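Local coordinates for protein restriction endonuclease EcoP15I, modification subunit (Escherichia coli, PDB 4ZCF) that methylates one adenine of the asymmetric DNA site 5'-CAGCAG-3' from S-adenosyl-L-methionine and, together with the Res subunit, is required for restriction of that DNA, at residues N59-S64 with L154-R159; L68-P73 with R181-R186; K591-K596 with K601-N606. All blocks are in the same frame, centred on the assembly; numbering follows the deposited sequence.

Contact 1 (N59-S64 with L154-R159); sequences NWLGKS and LDEAKR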
ATOM      1  N   ASN A  59      10.287   2.977 -15.083  1.00 39.99           N
ATOM      2  CA  ASN A  59      10.147   2.289 -16.362  1.00 39.25           C
ATOM      3  C   ASN A  59      11.351   1.416 -16.521  1.00 40.39           C
ATOM      4  O   ASN A  59      12.463   1.791 -16.111  1.00 38.49           O
ATOM      5  CB  ASN A  59      10.103   3.270 -17.553  1.00 42.59           C
ATOM      6  CG  ASN A  59       9.245   4.505 -17.394  1.00 67.30           C
ATOM      7  OD1 ASN A  59       8.009   4.436 -17.353  1.00 56.10           O
ATOM      8  ND2 ASN A  59       9.890   5.672 -17.385  1.00 63.43           N
ATOM      9  N   TRP A  60      11.117   0.238 -17.101  1.00 36.15           N
ATOM     10  CA  TRP A  60      12.131  -0.740 -17.414  1.00 36.23           C
ATOM     11  C   TRP A  60      11.648  -1.560 -18.618  1.00 41.95           C
ATOM     12  O   TRP A  60      10.431  -1.708 -18.804  1.00 40.36           O
ATOM     13  CB  TRP A  60      12.474  -1.601 -16.157  1.00 34.61           C
ATOM     14  CG  TRP A  60      11.497  -2.688 -15.831  1.00 35.19           C
ATOM     15  CD1 TRP A  60      11.535  -3.972 -16.271  1.00 37.89           C
ATOM     16  CD2 TRP A  60      10.319  -2.577 -15.018  1.00 35.24           C
ATOM     17  NE1 TRP A  60      10.461  -4.677 -15.776  1.00 37.07           N
ATOM     18  CE2 TRP A  60       9.677  -3.837 -15.038  1.00 38.13           C
ATOM     19  CE3 TRP A  60       9.732  -1.530 -14.279  1.00 36.72           C
ATOM     20  CZ2 TRP A  60       8.482  -4.082 -14.358  1.00 37.26           C
ATOM     21  CZ3 TRP A  60       8.567  -1.789 -13.568  1.00 37.97           C
ATOM     22  CH2 TRP A  60       7.965  -3.056 -13.597  1.00 38.45           C
ATOM     23  N   LEU A  61      12.594  -2.052 -19.454  1.00 41.35           N
ATOM     24  CA  LEU A  61      12.327  -2.930 -20.616  1.00 41.77           C
ATOM     25  C   LEU A  61      11.909  -4.280 -20.023  1.00 47.09           C
ATOM     26  O   LEU A  61      12.687  -4.884 -19.266  1.00 48.22           O
ATOM     27  CB  LEU A  61      13.609  -3.084 -21.478  1.00 42.04           C
ATOM     28  CG  LEU A  61      13.602  -4.115 -22.643  1.00 47.41           C
ATOM     29  CD1 LEU A  61      12.798  -3.605 -23.843  1.00 47.41           C
ATOM     30  CD2 LEU A  61      15.035  -4.499 -23.064  1.00 48.10           C
ATOM     31  N   GLY A  62      10.668  -4.692 -20.300  1.00 42.24           N
ATOM     32  CA  GLY A  62      10.099  -5.907 -19.720  1.00 41.17           C
ATOM     33  C   GLY A  62       8.881  -5.640 -18.853  1.00 43.71           C
ATOM     34  O   GLY A  62       8.230  -6.583 -18.396  1.00 43.00           O
ATOM     35  N   LYS A  63       8.540  -4.344 -18.645  1.00 39.32           N
ATOM     36  CA  LYS A  63       7.357  -3.921 -17.907  1.00 38.81           C
ATOM     37  C   LYS A  63       6.106  -4.428 -18.614  1.00 42.62           C
ATOM     38  O   LYS A  63       5.194  -4.918 -17.942  1.00 41.72           O
ATOM     39  CB  LYS A  63       7.319  -2.387 -17.757  1.00 40.84           C
ATOM     40  CG  LYS A  63       6.283  -1.904 -16.752  1.00 46.24           C
ATOM     41  CD  LYS A  63       6.476  -0.449 -16.332  1.00 59.34           C
ATOM     42  CE  LYS A  63       5.354  -0.022 -15.399  1.00 74.23           C
ATOM     43  NZ  LYS A  63       5.651   1.248 -14.686  1.00 86.16           N
ATOM     44  N   SER A  64       6.065  -4.313 -19.972  1.00 39.49           N
ATOM     45  CA  SER A  64       4.947  -4.790 -20.804  1.00 39.68           C
ATOM     46  C   SER A  64       4.851  -6.306 -20.774  1.00 45.27           C
ATOM     47  O   SER A  64       3.739  -6.836 -20.807  1.00 46.08           O
ATOM     48  CB  SER A  64       5.043  -4.268 -22.241  1.00 42.82           C
ATOM     49  OG  SER A  64       6.342  -4.368 -22.806  1.00 51.23           O
ATOM     50  N   LEU A 154       7.667  -4.588 -32.749  1.00 74.60           N
ATOM     51  CA  LEU A 154       8.506  -5.774 -32.967  1.00 73.58           C
ATOM     52  C   LEU A 154       9.930  -5.635 -32.393  1.00 73.84           C
ATOM     53  O   LEU A 154      10.456  -6.618 -31.870  1.00 73.37           O
ATOM     54  CB  LEU A 154       8.526  -6.124 -34.468  1.00 73.91           C
ATOM     55  CG  LEU A 154       8.731  -7.589 -34.867  1.00 79.28           C
ATOM     56  CD1 LEU A 154       7.582  -8.482 -34.397  1.00 79.47           C
ATOM     57  CD2 LEU A 154       8.838  -7.717 -36.366  1.00 82.38           C
ATOM     58  N   ASP A 155      10.526  -4.412 -32.452  1.00 67.61           N
ATOM     59  CA  ASP A 155      11.858  -4.095 -31.911  1.00 65.85           C
ATOM     60  C   ASP A 155      11.899  -4.248 -30.388  1.00 67.68           C
ATOM     61  O   ASP A 155      12.924  -4.671 -29.862  1.00 66.91           O
ATOM     62  CB  ASP A 155      12.274  -2.686 -32.303  1.00 66.24           C
ATOM     63  N   GLU A 156      10.790  -3.912 -29.684  1.00 62.57           N
ATOM     64  CA  GLU A 156      10.698  -4.053 -28.234  1.00 61.50           C
ATOM     65  C   GLU A 156      10.563  -5.533 -27.849  1.00 64.35           C
ATOM     66  O   GLU A 156      11.248  -5.986 -26.932  1.00 62.76           O
ATOM     67  CB  GLU A 156       9.567  -3.197 -27.655  1.00 62.72           C
ATOM     68  CG  GLU A 156       9.771  -2.896 -26.177  1.00 71.44           C
ATOM     69  CD  GLU A 156       8.736  -2.007 -25.523  1.00 86.55           C
ATOM     70  OE1 GLU A 156       8.616  -0.831 -25.938  1.00 94.62           O
ATOM     71  OE2 GLU A 156       8.045  -2.482 -24.593  1.00 66.52           O
ATOM     72  N   ALA A 157       9.739  -6.293 -28.600  1.00 61.60           N
ATOM     73  CA  ALA A 157       9.546  -7.737 -28.413  1.00 61.34           C
ATOM     74  C   ALA A 157      10.840  -8.538 -28.684  1.00 66.64           C
ATOM     75  O   ALA A 157      11.030  -9.611 -28.097  1.00 66.76           O
ATOM     76  CB  ALA A 157       8.423  -8.227 -29.304  1.00 61.83           C
ATOM     77  N   LYS A 158      11.727  -8.001 -29.564  1.00 62.86           N
ATOM     78  CA  LYS A 158      13.048  -8.544 -29.893  1.00 62.43           C
ATOM     79  C   LYS A 158      14.008  -8.237 -28.730  1.00 65.30           C
ATOM     80  O   LYS A 158      14.801  -9.095 -28.336  1.00 64.68           O
ATOM     81  CB  LYS A 158      13.605  -7.876 -31.164  1.00 65.77           C
ATOM     82  CG  LYS A 158      13.168  -8.487 -32.490  1.00 84.13           C
ATOM     83  CD  LYS A 158      13.616  -7.595 -33.662  1.00 90.25           C
ATOM     84  CE  LYS A 158      13.446  -8.235 -35.019  1.00 98.95           C
ATOM     85  NZ  LYS A 158      12.019  -8.437 -35.378  1.00105.87           N
ATOM     86  N   ARG A 159      13.936  -6.994 -28.203  1.00 61.61           N
ATOM     87  CA  ARG A 159      14.763  -6.475 -27.112  1.00 60.80           C
ATOM     88  C   ARG A 159      14.469  -7.138 -25.782  1.00 63.38           C
ATOM     89  O   ARG A 159      15.402  -7.355 -24.998  1.00 62.93           O
ATOM     90  CB  ARG A 159      14.668  -4.943 -27.017  1.00 60.85           C
ATOM     91  CG  ARG A 159      15.509  -4.227 -28.077  1.00 67.82           C
ATOM     92  CD  ARG A 159      15.471  -2.716 -27.955  1.00 76.90           C
ATOM     93  NE  ARG A 159      15.938  -2.052 -29.177  1.00 93.05           N
ATOM     94  CZ  ARG A 159      17.212  -1.761 -29.452  1.00110.89           C
ATOM     95  NH1 ARG A 159      18.175  -2.079 -28.591  1.00 98.93           N
ATOM     96  NH2 ARG A 159      17.530  -1.157 -30.589  1.00 95.71           N
TER
HETATM   97  O   HOH W   1       8.343  -3.100 -21.738  1.00 56.22           O
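Glu156 reaches out from helix 154-164 and passes Leu61 to arrive at Ser64, so one side chain spans both the apolar and the polar part of this contact. From CB the chain leaves with CG anti to the backbone N (chi1 -158°) and stays extended as far as CD. Glu156 CG meets the methyl CD1 of Leu61 at 3.9 Å, the two side chains running past each other in opposite directions. At the tip, Glu156 OE2 accepts a hydrogen bond from a water 2.9 Å away and lies 3.1 Å from Ser64 OG. The same water accepts from Gly62 N at 3.2 Å and is hydrogen-bonded to Ser64 OG at 2.6 Å, so the water bridges three protein groups.

Leu61 completes the apolar part. Its branch crosses Arg159 at about a right angle: Leu61 CD1 touches Arg159 CB at 3.9 Å, and Leu61 CD2 rests near the carbonyl, 3.5 Å from Arg159 O. Beyond CB the arginine chain heads away, and Ile160 of the same helix also packs on Leu61 and Ser64.

Trp60 to Lys63 form a type II beta turn, closed by the bond from Lys63 N to Trp60 O. Gly62 sits at its third position with phi 118° and is also the N-cap of helix 63-71. The carboxylate thus lies by that helix's N-terminal end, where a negative charge would probably be stabilised. Asn59 and Trp60 just before the turn pair in an antiparallel ladder with a strand of the second Mod subunit. This is a strand-turn-helix junction at a dimer interface, with a glutamate of helix 154-164 water-bridged to the start of helix 63-71.

Contact 2 (L68-P73 with R181-R186); sequences LLANLP and RLYIAR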
ATOM      1  N   LEU A  68       1.862  -8.793 -19.061  1.00 39.56           N
ATOM      2  CA  LEU A  68       1.358  -9.926 -19.836  1.00 39.53           C
ATOM      3  C   LEU A  68       1.361 -11.193 -18.967  1.00 43.46           C
ATOM      4  O   LEU A  68       0.311 -11.824 -18.796  1.00 41.96           O
ATOM      5  CB  LEU A  68       2.249 -10.122 -21.080  1.00 39.57           C
ATOM      6  CG  LEU A  68       1.916 -11.304 -21.990  1.00 43.96           C
ATOM      7  CD1 LEU A  68       0.459 -11.237 -22.511  1.00 43.99           C
ATOM      8  CD2 LEU A  68       2.886 -11.377 -23.111  1.00 44.95           C
ATOM      9  N   LEU A  69       2.545 -11.526 -18.395  1.00 40.84           N
ATOM     10  CA  LEU A  69       2.796 -12.641 -17.476  1.00 41.35           C
ATOM     11  C   LEU A  69       1.759 -12.772 -16.377  1.00 46.39           C
ATOM     12  O   LEU A  69       1.489 -13.895 -15.965  1.00 48.63           O
ATOM     13  CB  LEU A  69       4.179 -12.473 -16.829  1.00 41.73           C
ATOM     14  CG  LEU A  69       5.306 -13.440 -17.230  1.00 46.72           C
ATOM     15  CD1 LEU A  69       5.354 -13.680 -18.749  1.00 47.57           C
ATOM     16  CD2 LEU A  69       6.651 -12.942 -16.708  1.00 45.96           C
ATOM     17  N   ALA A  70       1.201 -11.647 -15.884  1.00 41.86           N
ATOM     18  CA  ALA A  70       0.215 -11.621 -14.811  1.00 42.36           C
ATOM     19  C   ALA A  70      -1.206 -11.881 -15.296  1.00 48.72           C
ATOM     20  O   ALA A  70      -2.064 -12.323 -14.516  1.00 48.68           O
ATOM     21  CB  ALA A  70       0.284 -10.295 -14.083  1.00 43.40           C
ATOM     22  N   ASN A  71      -1.466 -11.595 -16.577  1.00 46.99           N
ATOM     23  CA  ASN A  71      -2.793 -11.760 -17.186  1.00 46.75           C
ATOM     24  C   ASN A  71      -2.925 -13.066 -17.957  1.00 49.29           C
ATOM     25  O   ASN A  71      -4.050 -13.493 -18.204  1.00 49.56           O
ATOM     26  CB  ASN A  71      -3.191 -10.530 -18.017  1.00 47.90           C
ATOM     27  CG  ASN A  71      -3.373  -9.282 -17.184  1.00 57.65           C
ATOM     28  OD1 ASN A  71      -4.330  -9.146 -16.428  1.00 48.90           O
ATOM     29  ND2 ASN A  71      -2.438  -8.355 -17.267  1.00 49.58           N
ATOM     30  N   LEU A  72      -1.774 -13.715 -18.296  1.00 43.96           N
ATOM     31  CA  LEU A  72      -1.667 -15.024 -18.944  1.00 42.90           C
ATOM     32  C   LEU A  72      -2.377 -16.043 -18.035  1.00 49.81           C
ATOM     33  O   LEU A  72      -2.214 -15.960 -16.817  1.00 49.90           O
ATOM     34  CB  LEU A  72      -0.184 -15.423 -19.117  1.00 42.11           C
ATOM     35  CG  LEU A  72       0.484 -15.034 -20.431  1.00 45.34           C
ATOM     36  CD1 LEU A  72       1.966 -15.342 -20.414  1.00 44.20           C
ATOM     37  CD2 LEU A  72      -0.157 -15.722 -21.600  1.00 46.80           C
ATOM     38  N   PRO A  73      -3.227 -16.959 -18.559  1.00 48.15           N
ATOM     39  CA  PRO A  73      -3.976 -17.850 -17.649  1.00 47.93           C
ATOM     40  C   PRO A  73      -3.204 -19.104 -17.190  1.00 51.53           C
ATOM     41  O   PRO A  73      -2.237 -19.488 -17.858  1.00 50.59           O
ATOM     42  CB  PRO A  73      -5.205 -18.209 -18.487  1.00 49.24           C
ATOM     43  CG  PRO A  73      -4.673 -18.259 -19.886  1.00 52.99           C
ATOM     44  CD  PRO A  73      -3.600 -17.202 -19.972  1.00 48.86           C
ATOM     45  N   ARG A 181       4.194 -11.457  -9.672  1.00 29.94           N
ATOM     46  CA  ARG A 181       4.050 -12.141  -8.386  1.00 30.46           C
ATOM     47  C   ARG A 181       3.378 -11.234  -7.325  1.00 33.41           C
ATOM     48  O   ARG A 181       2.351 -11.618  -6.744  1.00 32.02           O
ATOM     49  CB  ARG A 181       5.407 -12.693  -7.950  1.00 30.85           C
ATOM     50  CG  ARG A 181       5.815 -13.888  -8.819  1.00 32.53           C
ATOM     51  CD  ARG A 181       7.298 -14.094  -8.913  1.00 31.59           C
ATOM     52  NE  ARG A 181       7.617 -15.323  -9.643  1.00 41.70           N
ATOM     53  CZ  ARG A 181       7.683 -15.420 -10.968  1.00 56.56           C
ATOM     54  NH1 ARG A 181       7.477 -14.347 -11.735  1.00 32.18           N
ATOM     55  NH2 ARG A 181       7.935 -16.589 -11.541  1.00 46.76           N
ATOM     56  N   LEU A 182       3.878  -9.983  -7.194  1.00 28.59           N
ATOM     57  CA  LEU A 182       3.337  -8.945  -6.311  1.00 27.56           C
ATOM     58  C   LEU A 182       1.970  -8.504  -6.787  1.00 37.39           C
ATOM     59  O   LEU A 182       1.103  -8.214  -5.960  1.00 39.45           O
ATOM     60  CB  LEU A 182       4.277  -7.737  -6.303  1.00 26.90           C
ATOM     61  CG  LEU A 182       5.668  -7.900  -5.644  1.00 30.19           C
ATOM     62  CD1 LEU A 182       6.352  -6.578  -5.586  1.00 30.73           C
ATOM     63  CD2 LEU A 182       5.576  -8.500  -4.210  1.00 25.03           C
ATOM     64  N   TYR A 183       1.765  -8.461  -8.130  1.00 36.26           N
ATOM     65  CA  TYR A 183       0.495  -8.099  -8.735  1.00 36.79           C
ATOM     66  C   TYR A 183      -0.599  -9.088  -8.351  1.00 39.40           C
ATOM     67  O   TYR A 183      -1.646  -8.657  -7.872  1.00 40.64           O
ATOM     68  CB  TYR A 183       0.634  -7.938 -10.268  1.00 40.23           C
ATOM     69  CG  TYR A 183      -0.629  -7.432 -10.934  1.00 43.83           C
ATOM     70  CD1 TYR A 183      -0.887  -6.065 -11.041  1.00 46.17           C
ATOM     71  CD2 TYR A 183      -1.604  -8.318 -11.391  1.00 44.85           C
ATOM     72  CE1 TYR A 183      -2.069  -5.592 -11.624  1.00 46.46           C
ATOM     73  CE2 TYR A 183      -2.794  -7.858 -11.954  1.00 46.17           C
ATOM     74  CZ  TYR A 183      -3.007  -6.494 -12.101  1.00 53.20           C
ATOM     75  OH  TYR A 183      -4.174  -6.047 -12.672  1.00 54.39           O
ATOM     76  N   ILE A 184      -0.365 -10.398  -8.543  1.00 36.03           N
ATOM     77  CA  ILE A 184      -1.334 -11.458  -8.181  1.00 36.77           C
ATOM     78  C   ILE A 184      -1.529 -11.561  -6.687  1.00 41.58           C
ATOM     79  O   ILE A 184      -2.655 -11.742  -6.257  1.00 42.83           O
ATOM     80  CB  ILE A 184      -1.034 -12.866  -8.824  1.00 39.97           C
ATOM     81  CG1 ILE A 184      -0.917 -12.795 -10.387  1.00 40.49           C
ATOM     82  CG2 ILE A 184      -2.064 -13.937  -8.375  1.00 39.09           C
ATOM     83  CD1 ILE A 184      -2.244 -12.417 -11.170  1.00 44.90           C
ATOM     84  N   ALA A 185      -0.432 -11.479  -5.899  1.00 37.71           N
ATOM     85  CA  ALA A 185      -0.481 -11.549  -4.439  1.00 36.99           C
ATOM     86  C   ALA A 185      -1.407 -10.493  -3.881  1.00 42.05           C
ATOM     87  O   ALA A 185      -2.192 -10.832  -2.995  1.00 43.50           O
ATOM     88  CB  ALA A 185       0.909 -11.406  -3.837  1.00 37.49           C
ATOM     89  N   ARG A 186      -1.384  -9.236  -4.433  1.00 36.94           N
ATOM     90  CA  ARG A 186      -2.258  -8.136  -3.958  1.00 36.74           C
ATOM     91  C   ARG A 186      -3.749  -8.534  -3.926  1.00 40.97           C
ATOM     92  O   ARG A 186      -4.474  -8.177  -2.993  1.00 41.98           O
ATOM     93  CB  ARG A 186      -2.047  -6.856  -4.796  1.00 35.00           C
ATOM     94  CG  ARG A 186      -2.771  -5.612  -4.267  1.00 39.18           C
ATOM     95  CD  ARG A 186      -2.789  -4.536  -5.326  1.00 50.71           C
ATOM     96  NE  ARG A 186      -3.398  -3.289  -4.875  1.00 58.47           N
ATOM     97  CZ  ARG A 186      -4.691  -3.002  -4.993  1.00 80.33           C
ATOM     98  NH1 ARG A 186      -5.532  -3.891  -5.508  1.00 71.31           N
ATOM     99  NH2 ARG A 186      -5.159  -1.834  -4.571  1.00 68.20           N
TER
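Ala70 packs against Tyr183 and Ile184, consecutive residues of helix 171-188 that both direct their CB toward it. The dense part of the contact is small. Ala70 CB lies 3.8 Å from Tyr183 CD2, approaching the ring obliquely, and 4.4 Å from Ile184 CD1. The isoleucine methyl also lies against the backbone, with Ile184 CD1 3.4 Å from Ala70 O. With CG1 beside the backbone N (chi1 -55°), Ile184 carries its CD1 arm toward helix 63-71. The short alanine side chain accords with the close backbones, whose CA atoms of Ala70 and Ile184 are 6.8 Å apart.

This inner side is continued by helix 102-113: Leu103, Leu106 and Val110 all touch Ile184, while Lys107 of that helix donates through NZ to the carbonyls of Leu69 and Leu72.

Tyr183 forms the border: it packs on Ala70 yet is partly exposed. Beyond it the packing thins, Asn71 OD1 coming no closer than 4.9 Å to Tyr183 CE2. Asn71 ND2 instead bonds back to Arg67 O, and its side chain packs on Ser174 of the restriction-subunit chain. No hydrogen bond joins segments 68-73 and 181-186; van der Waals packing joins them.

The contact is therefore helix-to-helix packing through a small residue, helix 63-71 lying on a helix that leads into strand 193-199 of the central sheet of the Rossmann-like methyltransferase fold.

Contact 3 (K591-K596 with K601-N606); sequences KALLQK and KDFAPN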
ATOM      1  N   LYS A 591     -32.763 -40.809  -8.631  1.00 63.55           N
ATOM      2  CA  LYS A 591     -33.830 -40.986  -7.637  1.00 62.42           C
ATOM      3  C   LYS A 591     -33.253 -40.963  -6.230  1.00 64.15           C
ATOM      4  O   LYS A 591     -33.901 -40.440  -5.320  1.00 63.54           O
ATOM      5  CB  LYS A 591     -34.579 -42.304  -7.854  1.00 65.26           C
ATOM      6  CG  LYS A 591     -36.024 -42.138  -8.338  1.00 79.14           C
ATOM      7  CD  LYS A 591     -36.230 -42.584  -9.808  1.00 84.26           C
ATOM      8  CE  LYS A 591     -36.030 -44.072 -10.071  1.00 89.56           C
ATOM      9  NZ  LYS A 591     -37.007 -44.928  -9.340  1.00 94.98           N
ATOM     10  N   ALA A 592     -32.041 -41.535  -6.050  1.00 59.40           N
ATOM     11  CA  ALA A 592     -31.371 -41.565  -4.751  1.00 59.63           C
ATOM     12  C   ALA A 592     -30.901 -40.153  -4.374  1.00 65.82           C
ATOM     13  O   ALA A 592     -30.970 -39.784  -3.201  1.00 65.84           O
ATOM     14  CB  ALA A 592     -30.205 -42.539  -4.774  1.00 60.13           C
ATOM     15  N   LEU A 593     -30.466 -39.357  -5.385  1.00 62.58           N
ATOM     16  CA  LEU A 593     -30.049 -37.961  -5.250  1.00 61.96           C
ATOM     17  C   LEU A 593     -31.222 -37.124  -4.724  1.00 65.94           C
ATOM     18  O   LEU A 593     -31.049 -36.420  -3.734  1.00 65.56           O
ATOM     19  CB  LEU A 593     -29.528 -37.442  -6.606  1.00 61.83           C
ATOM     20  CG  LEU A 593     -29.228 -35.950  -6.831  1.00 66.78           C
ATOM     21  CD1 LEU A 593     -28.470 -35.310  -5.655  1.00 67.72           C
ATOM     22  CD2 LEU A 593     -28.381 -35.779  -8.074  1.00 68.41           C
ATOM     23  N   LEU A 594     -32.416 -37.256  -5.346  1.00 62.80           N
ATOM     24  CA  LEU A 594     -33.643 -36.556  -4.947  1.00 62.40           C
ATOM     25  C   LEU A 594     -34.127 -37.041  -3.572  1.00 68.22           C
ATOM     26  O   LEU A 594     -34.628 -36.242  -2.783  1.00 68.23           O
ATOM     27  CB  LEU A 594     -34.749 -36.699  -6.015  1.00 62.15           C
ATOM     28  CG  LEU A 594     -34.388 -36.300  -7.473  1.00 66.01           C
ATOM     29  CD1 LEU A 594     -35.340 -36.924  -8.452  1.00 65.47           C
ATOM     30  CD2 LEU A 594     -34.343 -34.786  -7.672  1.00 67.26           C
ATOM     31  N   GLN A 595     -33.922 -38.334  -3.270  1.00 66.53           N
ATOM     32  CA  GLN A 595     -34.250 -38.940  -1.976  1.00 67.03           C
ATOM     33  C   GLN A 595     -33.340 -38.369  -0.865  1.00 71.92           C
ATOM     34  O   GLN A 595     -33.850 -37.978   0.185  1.00 71.41           O
ATOM     35  CB  GLN A 595     -34.096 -40.455  -2.056  1.00 67.89           C
ATOM     36  N   LYS A 596     -32.006 -38.287  -1.120  1.00 69.04           N
ATOM     37  CA  LYS A 596     -30.996 -37.750  -0.197  1.00 68.82           C
ATOM     38  C   LYS A 596     -31.236 -36.270   0.098  1.00 74.30           C
ATOM     39  O   LYS A 596     -30.929 -35.822   1.207  1.00 74.09           O
ATOM     40  CB  LYS A 596     -29.565 -38.003  -0.709  1.00 70.55           C
ATOM     41  CG  LYS A 596     -28.527 -38.066   0.416  1.00 79.51           C
ATOM     42  CD  LYS A 596     -27.178 -38.605  -0.054  1.00 85.57           C
ATOM     43  CE  LYS A 596     -26.313 -39.057   1.101  1.00 90.08           C
ATOM     44  NZ  LYS A 596     -25.414 -40.186   0.718  1.00 97.15           N
ATOM     45  N   LYS A 601     -30.768 -34.613   6.333  1.00 74.83           N
ATOM     46  CA  LYS A 601     -30.718 -33.255   6.904  1.00 74.50           C
ATOM     47  C   LYS A 601     -29.354 -32.555   6.694  1.00 77.31           C
ATOM     48  O   LYS A 601     -29.284 -31.319   6.746  1.00 77.73           O
ATOM     49  CB  LYS A 601     -31.101 -33.276   8.407  1.00 77.24           C
ATOM     50  CG  LYS A 601     -30.148 -34.085   9.303  1.00 89.39           C
ATOM     51  CD  LYS A 601     -30.854 -34.766  10.463  1.00 96.09           C
ATOM     52  CE  LYS A 601     -31.273 -36.181  10.140  1.00100.14           C
ATOM     53  NZ  LYS A 601     -31.988 -36.810  11.281  1.00104.48           N
ATOM     54  N   ASP A 602     -28.283 -33.350   6.480  1.00 71.51           N
ATOM     55  CA  ASP A 602     -26.911 -32.876   6.264  1.00 70.27           C
ATOM     56  C   ASP A 602     -26.590 -32.793   4.757  1.00 70.66           C
ATOM     57  O   ASP A 602     -25.465 -32.443   4.388  1.00 70.32           O
ATOM     58  CB  ASP A 602     -25.878 -33.768   7.012  1.00 72.66           C
ATOM     59  CG  ASP A 602     -26.388 -34.494   8.257  1.00 84.43           C
ATOM     60  OD1 ASP A 602     -26.733 -33.809   9.248  1.00 84.97           O
ATOM     61  OD2 ASP A 602     -26.434 -35.748   8.240  1.00 88.82           O
ATOM     62  N   PHE A 603     -27.584 -33.111   3.891  1.00 64.79           N
ATOM     63  CA  PHE A 603     -27.454 -33.067   2.432  1.00 63.56           C
ATOM     64  C   PHE A 603     -28.268 -31.906   1.812  1.00 68.99           C
ATOM     65  O   PHE A 603     -29.452 -32.061   1.473  1.00 68.45           O
ATOM     66  CB  PHE A 603     -27.804 -34.421   1.796  1.00 64.27           C
ATOM     67  CG  PHE A 603     -27.386 -34.592   0.351  1.00 64.45           C
ATOM     68  CD1 PHE A 603     -26.095 -34.986   0.026  1.00 66.56           C
ATOM     69  CD2 PHE A 603     -28.300 -34.424  -0.679  1.00 65.17           C
ATOM     70  CE1 PHE A 603     -25.723 -35.192  -1.307  1.00 66.87           C
ATOM     71  CE2 PHE A 603     -27.918 -34.606  -2.012  1.00 67.34           C
ATOM     72  CZ  PHE A 603     -26.634 -34.988  -2.317  1.00 65.15           C
ATOM     73  N   ALA A 604     -27.609 -30.736   1.663  1.00 65.38           N
ATOM     74  CA  ALA A 604     -28.230 -29.551   1.085  1.00 64.56           C
ATOM     75  C   ALA A 604     -27.398 -28.888  -0.061  1.00 67.42           C
ATOM     76  O   ALA A 604     -26.976 -27.732   0.079  1.00 66.78           O
ATOM     77  CB  ALA A 604     -28.579 -28.553   2.185  1.00 65.02           C
ATOM     78  N   PRO A 605     -27.172 -29.585  -1.212  1.00 62.93           N
ATOM     79  CA  PRO A 605     -26.440 -28.940  -2.318  1.00 62.20           C
ATOM     80  C   PRO A 605     -27.316 -27.958  -3.099  1.00 65.36           C
ATOM     81  O   PRO A 605     -28.535 -28.095  -3.130  1.00 65.26           O
ATOM     82  CB  PRO A 605     -25.969 -30.109  -3.185  1.00 63.86           C
ATOM     83  CG  PRO A 605     -26.901 -31.218  -2.894  1.00 68.58           C
ATOM     84  CD  PRO A 605     -27.611 -30.946  -1.586  1.00 64.53           C
ATOM     85  N   ASN A 606     -26.690 -26.969  -3.729  1.00 60.46           N
ATOM     86  CA  ASN A 606     -27.371 -25.910  -4.470  1.00 59.14           C
ATOM     87  C   ASN A 606     -26.826 -25.788  -5.880  1.00 60.25           C
ATOM     88  O   ASN A 606     -27.323 -24.994  -6.682  1.00 60.57           O
ATOM     89  CB  ASN A 606     -27.220 -24.580  -3.718  1.00 60.33           C
ATOM     90  CG  ASN A 606     -25.827 -24.326  -3.195  1.00 80.33           C
ATOM     91  OD1 ASN A 606     -24.934 -23.880  -3.922  1.00 74.89           O
ATOM     92  ND2 ASN A 606     -25.605 -24.639  -1.925  1.00 71.93           N
TER
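Phe603 and Lys596 meet because both carry CG anti to the backbone N (chi1 -166° and -154°), which sends the phenyl ring and the lysine's aliphatic chain from facing backbones into each other. The lysine runs over one ring face: Lys596 CG stands 3.9 Å from the Phe603 ring centroid and 20° off the normal, a CH-pi contact. Its neighbours along the chain widen the cover, Lys596 CB meeting Phe603 CD2 at 3.8 Å and Lys596 CD meeting Phe603 CD1 at 3.8 Å. Beyond CD the chain runs on past the ring, so the aliphatic part makes the contact.

The opposite face is covered from within the loop, where Pro605 CD lies 3.6 Å above the plane of the Phe603 ring, offset toward its rim. The ring is thus sandwiched between a lysine chain and a proline. At its edge, in the ring plane, Leu593 CD1 reaches Phe603 CE2 and CZ, 3.8 Å from each. Next to the backbone, Phe603 CB is 3.5 Å from Lys596 O, so the ring's root sits against this turn of the helix.

Val564 of strand 562-566 touches both Lys596 and Phe603, and Leu566 touches Leu593, joining the cluster to the sheet; Phe603 and Leu593 are buried there. Helix 587-598 links the parallel neighbours 577-580 and 607-611, and segment 601-606 is its return loop. Phe603 therefore packs the loop onto the helix of a beta-alpha-beta crossover in the C-terminal domain.

Contacts 1 and 2 share helix 63-71, contact 1 at its start and contact 2 farther along, and their centres are 18 Å apart. Their partners, helices 154-164 and 171-188, follow each other in the chain, so the two contacts interlock in sequence. Contact 3 stands apart in the C-terminal domain, its centre 56 Å from that of contact 1 and 40 Å from that of contact 2. None touches the DNA: the nearest atoms are about 28, 19 and 39 Å from it for contacts 1, 2 and 3. None includes residues 123-126, which probably bind S-adenosylmethionine. A manganese ion lies about 12 Å from the Ser64 side chain, and one lies about 10 Å from that of Tyr183.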